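Local coordinates for protein copper-containing nitrite reductase (Thermus scotoductus, PDB 6HBE) that probably reduces nitrite to nitric oxide with electrons from cytochrome c, working as a copper-containing homotrimer whose chains carry an additional cupredoxin-like domain, at residues G219-G229 with D247-P256; P348-F358 with T369-D377. One frame throughout, in Å; residues are numbered along the deposited sequence.

Contact 1: residues G219-G229 with D247-P256; sequences GGIFEYMYYQG and DSWVIEWRVP
The indole of Trp249 is held between two side chains of the facing strand: Met225 CE sits over one face of its six-membered ring, 4.1 Å from the centroid, and Tyr227 CB packs on the opposite face. The thioether is flexible and polarisable, which suits it to this Met-aromatic contact; a bend at chi3 (-57°) turns its methyl back over the indole. Farther along, Ile251 CG2 makes a CH-pi contact over the Phe222 ring, and Trp253 CB lies at that ring's edge. Gly220, lacking a side chain, lets its CA approach to 3.7 Å from Trp253 CZ2; the Trp253 indole N-H is bound by Asn83 of the second subunit.

On the sheet face of Tyr224 and Tyr226, Glu252 OE1 accepts the Tyr226 hydroxyl (OH to OE1 2.8 Å) from above the carboxylate plane, while Met144 N and Tyr199 provide further partners for this buried acid. Tyr227 OH similarly reaches Asp247 OD1 at 2.6 Å, and that oxygen also meets Thr240 of the third subunit. Arg254 grips Glu223 side-on, NH2 to OE1 at 2.7 Å and NE to OE2 at 3.1 Å, with the two flat groups nearly coplanar; Arg254 N also binds OE2, helping to fix the carboxylate.

Glu223 and Tyr224 together face Glu252 in a classic beta bulge, where the first strand turns a corner. From there the strands run antiparallel at 164° to a type II turn at Tyr226-Gly229, as two inner strands of a cupredoxin-fold sheet; the pair's two ends meet different neighbouring subunits of the trimer.

Contact 2: residues P348-F358 with T369-D377; sequences PVTVQMVGNSF and TTVEFVNED
Val351 and Phe373 lie side by side on the inner face of a parallel strand pair, with Val351 CG1 3.6 Å from Phe373 CE1. Beta-branched valine suits the extended backbone, and its CG2 branch turns to Val371 CG1, so one residue packs against two neighbours. Met353 crosses Phe373 at about a right angle; bent at chi2 (134°), its unbranched chain puts SD beside Asn375 CB and carries CE to 4.1 Å from Phe373 CD1. Phe358 CD1 approaches the edge of the Phe373 ring, while Leu363 of strand 362-366 packs against the valines.

The other face is more polar: Thr350 and Gln352 are partly exposed there, whereas Glu372 and Val374 are buried. Thr350 CG2 touches Val374 CG1 at 3.7 Å, but Gln352 NE2 and Glu376 OE2 meet through a shared water, Gln352 OE1 being bound by Arg168. Glu376 also pairs with Arg309 of the third subunit, and Glu372 with Arg413 and Arg415, so these acids lie among basic partners.

Beyond the parallel backbone ladder pairing Val349-Met353 with Val371-Asn375, Met353 O accepts Glu376 N at 2.9 Å. Asn375 OD1 takes the N-H of Asp377 in an Asx turn, while its ND2 binds Leu408 O. Asp377 holds the opposite loop with both carboxylate oxygens: OD1 accepts Gly355 N at 2.9 Å and OD2 accepts Asn356 N at 3.2 Å, nearly straight (175°), on its syn lone pair. Gly355 suits the loop's positive phi. Because OD2 also binds NE2 of the copper ligand His390, the carboxylate ties the loop to the metal site and probably helps orient and polarise that imidazole.

Both contacts are largely buried pairs of neighbouring strands, but they belong to different sheets, with centres about 46 Å apart on opposite sides of the chain's centre. Contact 1 is antiparallel and aromatic-rich; its buried acids are met by hydroxyls and backbone N-H groups, a partly exposed one by an arginine, and both other subunits reach it. Contact 2 is parallel and lies in the plastocyanin/azurin-like region, with a largely apolar inner face of valines, methionine and phenylalanine and a more polar outer one. It also touches the third subunit, there through charged groups. Copper enters differently: 348-358 with 369-377 bonds directly to a ligand histidine, whereas 219-229 with 247-256 stands farther from copper.

Contact 1: residues G219-G229 with D247-P256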
loop_
_atom_site.group_PDB
_atom_site.type_symbol
_atom_site.label_atom_id
_atom_site.label_comp_id
_atom_site.label_asym_id
_atom_site.label_seq_id
_atom_site.Cartn_x
_atom_site.Cartn_y
_atom_site.Cartn_z
ATOM N N GLY C 219 -12.260 -22.983 -5.473
ATOM C CA GLY C 219 -13.314 -23.936 -5.796
ATOM C C GLY C 219 -14.699 -23.407 -5.515
ATOM O O GLY C 219 -15.676 -24.158 -5.579
ATOM N N GLY C 220 -14.828 -22.120 -5.192
ATOM C CA GLY C 220 -16.154 -21.534 -4.985
ATOM C C GLY C 220 -16.398 -20.178 -5.624
ATOM O O GLY C 220 -15.483 -19.364 -5.756
ATOM N N ILE C 221 -17.650 -19.912 -5.997
ATOM C CA ILE C 221 -18.105 -18.576 -6.403
ATOM C C ILE C 221 -19.201 -18.235 -5.419
ATOM O O ILE C 221 -20.186 -18.980 -5.345
ATOM C CB ILE C 221 -18.643 -18.574 -7.874
ATOM C CG1 ILE C 221 -17.501 -18.917 -8.839
ATOM C CG2 ILE C 221 -19.225 -17.228 -8.270
ATOM C CD1 ILE C 221 -17.882 -19.036 -10.305
ATOM N N PHE C 222 -19.029 -17.144 -4.654
ATOM C CA PHE C 222 -19.981 -16.758 -3.613
ATOM C C PHE C 222 -21.326 -16.404 -4.245
ATOM O O PHE C 222 -21.411 -15.578 -5.160
ATOM C CB PHE C 222 -19.491 -15.568 -2.745
ATOM C CG PHE C 222 -18.164 -15.795 -2.052
ATOM C CD1 PHE C 222 -17.926 -16.949 -1.338
ATOM C CD2 PHE C 222 -17.190 -14.815 -2.070
ATOM C CE1 PHE C 222 -16.717 -17.152 -0.669
ATOM C CE2 PHE C 222 -15.973 -15.009 -1.418
ATOM C CZ PHE C 222 -15.746 -16.172 -0.696
ATOM N N GLU C 223 -22.388 -17.029 -3.751
ATOM C CA GLU C 223 -23.698 -16.873 -4.383
ATOM C C GLU C 223 -24.310 -15.503 -4.098
ATOM O O GLU C 223 -24.751 -14.805 -5.030
ATOM C CB GLU C 223 -24.628 -18.004 -3.957
ATOM C CG GLU C 223 -23.972 -19.380 -4.190
ATOM C CD GLU C 223 -24.937 -20.530 -4.173
ATOM O OE1 GLU C 223 -26.002 -20.412 -4.816
ATOM O OE2 GLU C 223 -24.622 -21.549 -3.522
ATOM N N TYR C 224 -24.359 -15.136 -2.819
ATOM C CA TYR C 224 -24.913 -13.844 -2.385
ATOM C C TYR C 224 -23.985 -13.215 -1.349
ATOM O O TYR C 224 -23.544 -13.899 -0.454
ATOM C CB TYR C 224 -26.296 -14.019 -1.731
ATOM C CG TYR C 224 -27.313 -14.820 -2.528
ATOM C CD1 TYR C 224 -27.605 -14.508 -3.857
ATOM C CD2 TYR C 224 -28.029 -15.868 -1.924
ATOM C CE1 TYR C 224 -28.543 -15.250 -4.596
ATOM C CE2 TYR C 224 -28.976 -16.620 -2.651
ATOM C CZ TYR C 224 -29.224 -16.309 -3.983
ATOM O OH TYR C 224 -30.170 -17.041 -4.686
ATOM N N MET C 225 -23.739 -11.910 -1.449
ATOM C CA MET C 225 -22.964 -11.165 -0.459
ATOM C C MET C 225 -23.688 -9.870 -0.103
ATOM O O MET C 225 -24.351 -9.295 -0.933
ATOM C CB MET C 225 -21.564 -10.817 -0.977
ATOM C CG MET C 225 -20.894 -11.892 -1.790
ATOM S SD MET C 225 -19.123 -11.665 -2.042
ATOM C CE MET C 225 -19.089 -10.057 -2.818
ATOM N N TYR C 226 -23.499 -9.409 1.129
ATOM C CA TYR C 226 -24.159 -8.217 1.639
ATOM C C TYR C 226 -23.117 -7.271 2.216
ATOM O O TYR C 226 -22.498 -7.578 3.240
ATOM C CB TYR C 226 -25.202 -8.620 2.691
ATOM C CG TYR C 226 -26.126 -9.714 2.197
ATOM C CD1 TYR C 226 -25.801 -11.064 2.369
ATOM C CD2 TYR C 226 -27.321 -9.406 1.543
ATOM C CE1 TYR C 226 -26.643 -12.074 1.893
ATOM C CE2 TYR C 226 -28.163 -10.404 1.072
ATOM C CZ TYR C 226 -27.835 -11.727 1.248
ATOM O OH TYR C 226 -28.667 -12.724 0.782
ATOM N N TYR C 227 -22.910 -6.133 1.568
ATOM C CA TYR C 227 -21.934 -5.139 2.042
ATOM C C TYR C 227 -22.380 -4.542 3.396
ATOM O O TYR C 227 -23.556 -4.171 3.563
ATOM C CB TYR C 227 -21.675 -4.060 0.999
ATOM C CG TYR C 227 -20.570 -3.027 1.335
ATOM C CD1 TYR C 227 -19.251 -3.414 1.602
ATOM C CD2 TYR C 227 -20.852 -1.663 1.349
ATOM C CE1 TYR C 227 -18.261 -2.465 1.889
ATOM C CE2 TYR C 227 -19.876 -0.703 1.618
ATOM C CZ TYR C 227 -18.575 -1.099 1.885
ATOM O OH TYR C 227 -17.638 -0.099 2.176
ATOM N N GLN C 228 -21.440 -4.540 4.343
ATOM C CA GLN C 228 -21.633 -4.211 5.772
ATOM C C GLN C 228 -22.468 -5.244 6.546
ATOM O O GLN C 228 -22.776 -5.027 7.718
ATOM C CB GLN C 228 -22.249 -2.819 5.946
ATOM C CG GLN C 228 -21.490 -1.727 5.169
ATOM C CD GLN C 228 -20.250 -1.239 5.916
ATOM O OE1 GLN C 228 -20.294 -1.030 7.126
ATOM N NE2 GLN C 228 -19.172 -0.995 5.188
ATOM N N GLY C 229 -22.818 -6.356 5.913
ATOM C CA GLY C 229 -23.812 -7.291 6.478
ATOM C C GLY C 229 -25.285 -6.849 6.424
ATOM O O GLY C 229 -26.156 -7.556 6.976
ATOM N N ASP C 247 -14.209 -2.351 6.754
ATOM C CA ASP C 247 -15.270 -2.885 5.900
ATOM C C ASP C 247 -15.604 -4.329 6.302
ATOM O O ASP C 247 -14.755 -5.077 6.783
ATOM C CB ASP C 247 -14.873 -2.921 4.403
ATOM C CG ASP C 247 -14.997 -1.568 3.678
ATOM O OD1 ASP C 247 -15.941 -0.763 3.968
ATOM O OD2 ASP C 247 -14.175 -1.380 2.715
ATOM N N SER C 248 -16.836 -4.720 6.058
ATOM C CA SER C 248 -17.326 -6.071 6.398
ATOM C C SER C 248 -18.299 -6.584 5.346
ATOM O O SER C 248 -18.817 -5.793 4.549
ATOM C CB SER C 248 -18.050 -6.064 7.752
ATOM O OG SER C 248 -19.308 -5.330 7.658
ATOM N N TRP C 249 -18.509 -7.906 5.358
ATOM C CA TRP C 249 -19.455 -8.601 4.500
ATOM C C TRP C 249 -20.144 -9.734 5.253
ATOM O O TRP C 249 -19.528 -10.337 6.126
ATOM C CB TRP C 249 -18.742 -9.227 3.276
ATOM C CG TRP C 249 -18.180 -8.255 2.272
ATOM C CD1 TRP C 249 -16.891 -7.726 2.264
ATOM C CD2 TRP C 249 -18.844 -7.708 1.134
ATOM N NE1 TRP C 249 -16.743 -6.888 1.196
ATOM C CE2 TRP C 249 -17.915 -6.854 0.477
ATOM C CE3 TRP C 249 -20.125 -7.872 0.575
ATOM C CZ2 TRP C 249 -18.224 -6.172 -0.720
ATOM C CZ3 TRP C 249 -20.446 -7.163 -0.613
ATOM C CH2 TRP C 249 -19.500 -6.309 -1.228
ATOM N N VAL C 250 -21.414 -10.015 4.909
ATOM C CA VAL C 250 -22.002 -11.371 5.111
ATOM C C VAL C 250 -22.074 -12.090 3.745
ATOM O O VAL C 250 -22.455 -11.489 2.745
ATOM C CB VAL C 250 -23.392 -11.304 5.789
ATOM C CG1 VAL C 250 -24.073 -12.660 5.825
ATOM C CG2 VAL C 250 -23.239 -10.786 7.209
ATOM N N ILE C 251 -21.636 -13.348 3.699
ATOM C CA ILE C 251 -21.561 -14.131 2.461
ATOM C C ILE C 251 -22.363 -15.447 2.676
ATOM O O ILE C 251 -22.191 -16.112 3.693
ATOM C CB ILE C 251 -20.081 -14.435 2.145
ATOM C CG1 ILE C 251 -19.323 -13.127 1.811
ATOM C CG2 ILE C 251 -19.925 -15.461 1.027
ATOM C CD1 ILE C 251 -17.813 -13.260 2.005
ATOM N N GLU C 252 -23.233 -15.785 1.723
ATOM C CA GLU C 252 -23.941 -17.073 1.676
ATOM C C GLU C 252 -23.423 -17.897 0.481
ATOM O O GLU C 252 -23.374 -17.386 -0.638
ATOM C CB GLU C 252 -25.448 -16.812 1.523
ATOM C CG GLU C 252 -26.083 -16.097 2.697
ATOM C CD GLU C 252 -27.593 -15.904 2.508
ATOM O OE1 GLU C 252 -28.009 -15.292 1.521
ATOM O OE2 GLU C 252 -28.364 -16.382 3.357
ATOM N N TRP C 253 -23.024 -19.147 0.727
ATOM C CA TRP C 253 -22.470 -20.022 -0.284
ATOM C C TRP C 253 -22.773 -21.473 0.114
ATOM O O TRP C 253 -22.639 -21.838 1.283
ATOM C CB TRP C 253 -20.922 -19.794 -0.389
ATOM C CG TRP C 253 -20.139 -20.730 -1.318
ATOM C CD1 TRP C 253 -20.252 -20.833 -2.679
ATOM C CD2 TRP C 253 -19.076 -21.619 -0.943
ATOM N NE1 TRP C 253 -19.373 -21.779 -3.159
ATOM C CE2 TRP C 253 -18.648 -22.278 -2.113
ATOM C CE3 TRP C 253 -18.511 -21.988 0.281
ATOM C CZ2 TRP C 253 -17.621 -23.230 -2.105
ATOM C CZ3 TRP C 253 -17.492 -22.933 0.286
ATOM C CH2 TRP C 253 -17.072 -23.553 -0.897
ATOM N N ARG C 254 -23.167 -22.288 -0.859
ATOM C CA ARG C 254 -23.255 -23.746 -0.675
ATOM C C ARG C 254 -21.984 -24.433 -1.101
ATOM O O ARG C 254 -21.451 -24.144 -2.169
ATOM C CB ARG C 254 -24.438 -24.324 -1.440
ATOM C CG ARG C 254 -25.747 -23.971 -0.747
ATOM C CD ARG C 254 -26.956 -24.194 -1.612
ATOM N NE ARG C 254 -27.035 -23.246 -2.719
ATOM C CZ ARG C 254 -28.143 -22.982 -3.411
ATOM N NH1 ARG C 254 -29.294 -23.585 -3.120
ATOM N NH2 ARG C 254 -28.105 -22.112 -4.411
ATOM N N VAL C 255 -21.511 -25.355 -0.274
ATOM C CA VAL C 255 -20.339 -26.156 -0.597
ATOM C C VAL C 255 -20.780 -27.045 -1.791
ATOM O O VAL C 255 -21.815 -27.742 -1.680
ATOM C CB VAL C 255 -19.866 -27.031 0.583
ATOM C CG1 VAL C 255 -18.629 -27.822 0.203
ATOM C CG2 VAL C 255 -19.530 -26.213 1.832
ATOM N N PRO C 256 -20.044 -27.001 -2.924
ATOM C CA PRO C 256 -20.334 -27.873 -4.065
ATOM C C PRO C 256 -20.352 -29.368 -3.690
ATOM O O PRO C 256 -19.798 -29.769 -2.667
ATOM C CB PRO C 256 -19.182 -27.572 -5.048
ATOM C CG PRO C 256 -18.781 -26.153 -4.726
ATOM C CD PRO C 256 -18.945 -26.060 -3.240
HETATM O O HOH W 1 -22.555 -23.264 -4.462
#

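Contact 2: residues P348-F358 with T369-D377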
loop_
_atom_site.group_PDB
_atom_site.type_symbol
_atom_site.label_atom_id
_atom_site.label_comp_id
_atom_site.label_asym_id
_atom_site.label_seq_id
_atom_site.Cartn_x
_atom_site.Cartn_y
_atom_site.Cartn_z
ATOM N N PRO C 348 24.470 14.560 12.442
ATOM C CA PRO C 348 23.914 13.862 13.608
ATOM C C PRO C 348 23.305 12.490 13.234
ATOM O O PRO C 348 23.018 12.240 12.058
ATOM C CB PRO C 348 22.834 14.807 14.092
ATOM C CG PRO C 348 22.384 15.514 12.877
ATOM C CD PRO C 348 23.580 15.637 11.980
ATOM N N VAL C 349 23.176 11.611 14.221
ATOM C CA VAL C 349 22.563 10.296 14.050
ATOM C C VAL C 349 21.122 10.431 14.547
ATOM O O VAL C 349 20.879 10.863 15.668
ATOM C CB VAL C 349 23.375 9.224 14.793
ATOM C CG1 VAL C 349 22.719 7.853 14.694
ATOM C CG2 VAL C 349 24.805 9.161 14.238
ATOM N N THR C 350 20.158 10.105 13.684
ATOM C CA THR C 350 18.738 10.325 13.991
ATOM C C THR C 350 18.088 9.171 14.787
ATOM O O THR C 350 18.216 7.995 14.422
ATOM C CB THR C 350 17.944 10.563 12.690
ATOM O OG1 THR C 350 18.470 11.711 12.009
ATOM C CG2 THR C 350 16.487 10.841 12.971
ATOM N N VAL C 351 17.368 9.515 15.853
ATOM C CA VAL C 351 16.413 8.595 16.457
ATOM C C VAL C 351 15.023 9.194 16.320
ATOM O O VAL C 351 14.763 10.280 16.836
ATOM C CB VAL C 351 16.734 8.278 17.934
ATOM C CG1 VAL C 351 15.664 7.364 18.548
ATOM C CG2 VAL C 351 18.097 7.609 18.021
ATOM N N GLN C 352 14.140 8.487 15.602
ATOM C CA GLN C 352 12.754 8.946 15.432
ATOM C C GLN C 352 11.856 8.442 16.538
ATOM O O GLN C 352 11.938 7.276 16.918
ATOM C CB GLN C 352 12.183 8.443 14.094
ATOM C CG GLN C 352 12.923 8.902 12.867
ATOM C CD GLN C 352 12.245 8.450 11.571
ATOM O OE1 GLN C 352 11.614 7.400 11.529
ATOM N NE2 GLN C 352 12.370 9.243 10.531
ATOM N N MET C 353 10.974 9.310 17.029
ATOM C CA MET C 353 9.778 8.890 17.753
ATOM C C MET C 353 8.676 8.783 16.686
ATOM O O MET C 353 8.405 9.751 16.003
ATOM C CB MET C 353 9.373 9.912 18.816
ATOM C CG MET C 353 10.430 10.142 19.898
ATOM S SD MET C 353 10.669 11.907 20.197
ATOM C CE MET C 353 11.433 11.847 21.840
ATOM N N VAL C 354 8.086 7.595 16.533
ATOM C CA VAL C 354 7.139 7.333 15.434
ATOM C C VAL C 354 6.229 6.143 15.774
ATOM O O VAL C 354 6.705 5.074 16.150
ATOM C CB VAL C 354 7.880 7.173 14.070
ATOM C CG1 VAL C 354 8.957 6.100 14.101
ATOM C CG2 VAL C 354 6.904 6.911 12.903
ATOM N N GLY C 355 4.910 6.335 15.646
ATOM C CA GLY C 355 3.936 5.299 16.039
ATOM C C GLY C 355 4.102 4.792 17.466
ATOM O O GLY C 355 4.044 3.587 17.706
ATOM N N ASN C 356 4.306 5.724 18.419
ATOM C CA ASN C 356 4.578 5.392 19.831
ATOM C C ASN C 356 5.699 4.361 19.963
ATOM O O ASN C 356 5.554 3.345 20.648
ATOM C CB ASN C 356 3.313 4.934 20.571
ATOM C CG ASN C 356 2.313 6.056 20.815
ATOM O OD1 ASN C 356 2.396 7.151 20.247
ATOM N ND2 ASN C 356 1.362 5.795 21.692
ATOM N N SER C 357 6.800 4.617 19.258
ATOM C CA SER C 357 7.998 3.794 19.325
ATOM C C SER C 357 9.219 4.605 19.009
ATOM O O SER C 357 9.109 5.711 18.488
ATOM C CB SER C 357 7.909 2.565 18.398
ATOM O OG SER C 357 8.111 2.871 17.023
ATOM N N PHE C 358 10.405 4.049 19.312
ATOM C CA PHE C 358 11.675 4.665 18.967
ATOM C C PHE C 358 12.325 3.870 17.832
ATOM O O PHE C 358 12.408 2.659 17.917
ATOM C CB PHE C 358 12.647 4.733 20.168
ATOM C CG PHE C 358 12.138 5.550 21.328
ATOM C CD1 PHE C 358 12.159 6.932 21.283
ATOM C CD2 PHE C 358 11.615 4.923 22.476
ATOM C CE1 PHE C 358 11.690 7.687 22.355
ATOM C CE2 PHE C 358 11.152 5.666 23.545
ATOM C CZ PHE C 358 11.179 7.052 23.483
ATOM N N THR C 369 29.899 11.197 19.228
ATOM C CA THR C 369 28.760 11.284 18.296
ATOM C C THR C 369 27.603 12.055 18.906
ATOM O O THR C 369 27.320 11.943 20.103
ATOM C CB THR C 369 28.293 9.868 17.876
ATOM O OG1 THR C 369 29.351 9.213 17.190
ATOM C CG2 THR C 369 27.054 9.919 16.922
ATOM N N THR C 370 26.909 12.811 18.061
ATOM C CA THR C 370 25.736 13.533 18.465
ATOM C C THR C 370 24.493 12.803 17.920
ATOM O O THR C 370 24.401 12.551 16.720
ATOM C CB THR C 370 25.780 14.972 17.922
ATOM O OG1 THR C 370 26.875 15.683 18.526
ATOM C CG2 THR C 370 24.490 15.700 18.218
ATOM N N VAL C 371 23.545 12.531 18.808
ATOM C CA VAL C 371 22.239 11.963 18.471
ATOM C C VAL C 371 21.229 13.099 18.405
ATOM O O VAL C 371 21.212 13.963 19.292
ATOM C CB VAL C 371 21.789 10.965 19.569
ATOM C CG1 VAL C 371 20.340 10.492 19.384
ATOM C CG2 VAL C 371 22.737 9.787 19.595
ATOM N N GLU C 372 20.361 13.082 17.391
ATOM C CA GLU C 372 19.218 13.986 17.353
ATOM C C GLU C 372 17.932 13.169 17.427
ATOM O O GLU C 372 17.638 12.402 16.495
ATOM C CB GLU C 372 19.229 14.826 16.063
ATOM C CG GLU C 372 18.047 15.797 15.919
ATOM C CD GLU C 372 18.140 16.700 14.697
ATOM O OE1 GLU C 372 17.729 16.274 13.584
ATOM O OE2 GLU C 372 18.624 17.850 14.838
ATOM N N PHE C 373 17.182 13.342 18.517
ATOM C CA PHE C 373 15.797 12.864 18.613
ATOM C C PHE C 373 14.882 13.789 17.789
ATOM O O PHE C 373 14.980 15.040 17.884
ATOM C CB PHE C 373 15.294 12.831 20.066
ATOM C CG PHE C 373 15.817 11.675 20.873
ATOM C CD1 PHE C 373 15.170 10.447 20.857
ATOM C CD2 PHE C 373 16.976 11.802 21.644
ATOM C CE1 PHE C 373 15.650 9.367 21.598
ATOM C CE2 PHE C 373 17.463 10.722 22.382
ATOM C CZ PHE C 373 16.809 9.501 22.367
ATOM N N VAL C 374 14.017 13.197 16.958
ATOM C CA VAL C 374 12.997 13.989 16.222
ATOM C C VAL C 374 11.639 13.318 16.375
ATOM O O VAL C 374 11.544 12.105 16.257
ATOM C CB VAL C 374 13.385 14.184 14.716
ATOM C CG1 VAL C 374 13.535 12.854 13.973
ATOM C CG2 VAL C 374 12.360 15.059 13.999
ATOM N N ASN C 375 10.590 14.092 16.651
ATOM C CA ASN C 375 9.260 13.531 16.772
ATOM C C ASN C 375 8.547 13.548 15.416
ATOM O O ASN C 375 8.155 14.607 14.937
ATOM C CB ASN C 375 8.412 14.237 17.844
ATOM C CG ASN C 375 7.132 13.470 18.177
ATOM O OD1 ASN C 375 6.857 12.400 17.606
ATOM N ND2 ASN C 375 6.335 14.007 19.076
ATOM N N GLU C 376 8.372 12.362 14.833
ATOM C CA GLU C 376 7.639 12.210 13.559
ATOM C C GLU C 376 6.130 11.993 13.770
ATOM O O GLU C 376 5.354 12.150 12.818
ATOM C CB GLU C 376 8.229 11.073 12.705
ATOM C CG GLU C 376 9.554 11.373 12.013
ATOM C CD GLU C 376 9.538 12.586 11.049
ATOM O OE1 GLU C 376 8.467 13.085 10.592
ATOM O OE2 GLU C 376 10.636 13.079 10.709
ATOM N N ASP C 377 5.677 11.680 14.988
ATOM C CA ASP C 377 4.223 11.619 15.214
ATOM C C ASP C 377 3.671 13.031 15.029
ATOM O O ASP C 377 4.355 14.019 15.341
ATOM C CB ASP C 377 3.853 11.018 16.585
ATOM C CG ASP C 377 3.805 9.472 16.586
ATOM O OD1 ASP C 377 3.543 8.842 15.521
ATOM O OD2 ASP C 377 4.027 8.868 17.667
HETATM O O HOH W 2 13.002 12.087 10.600
#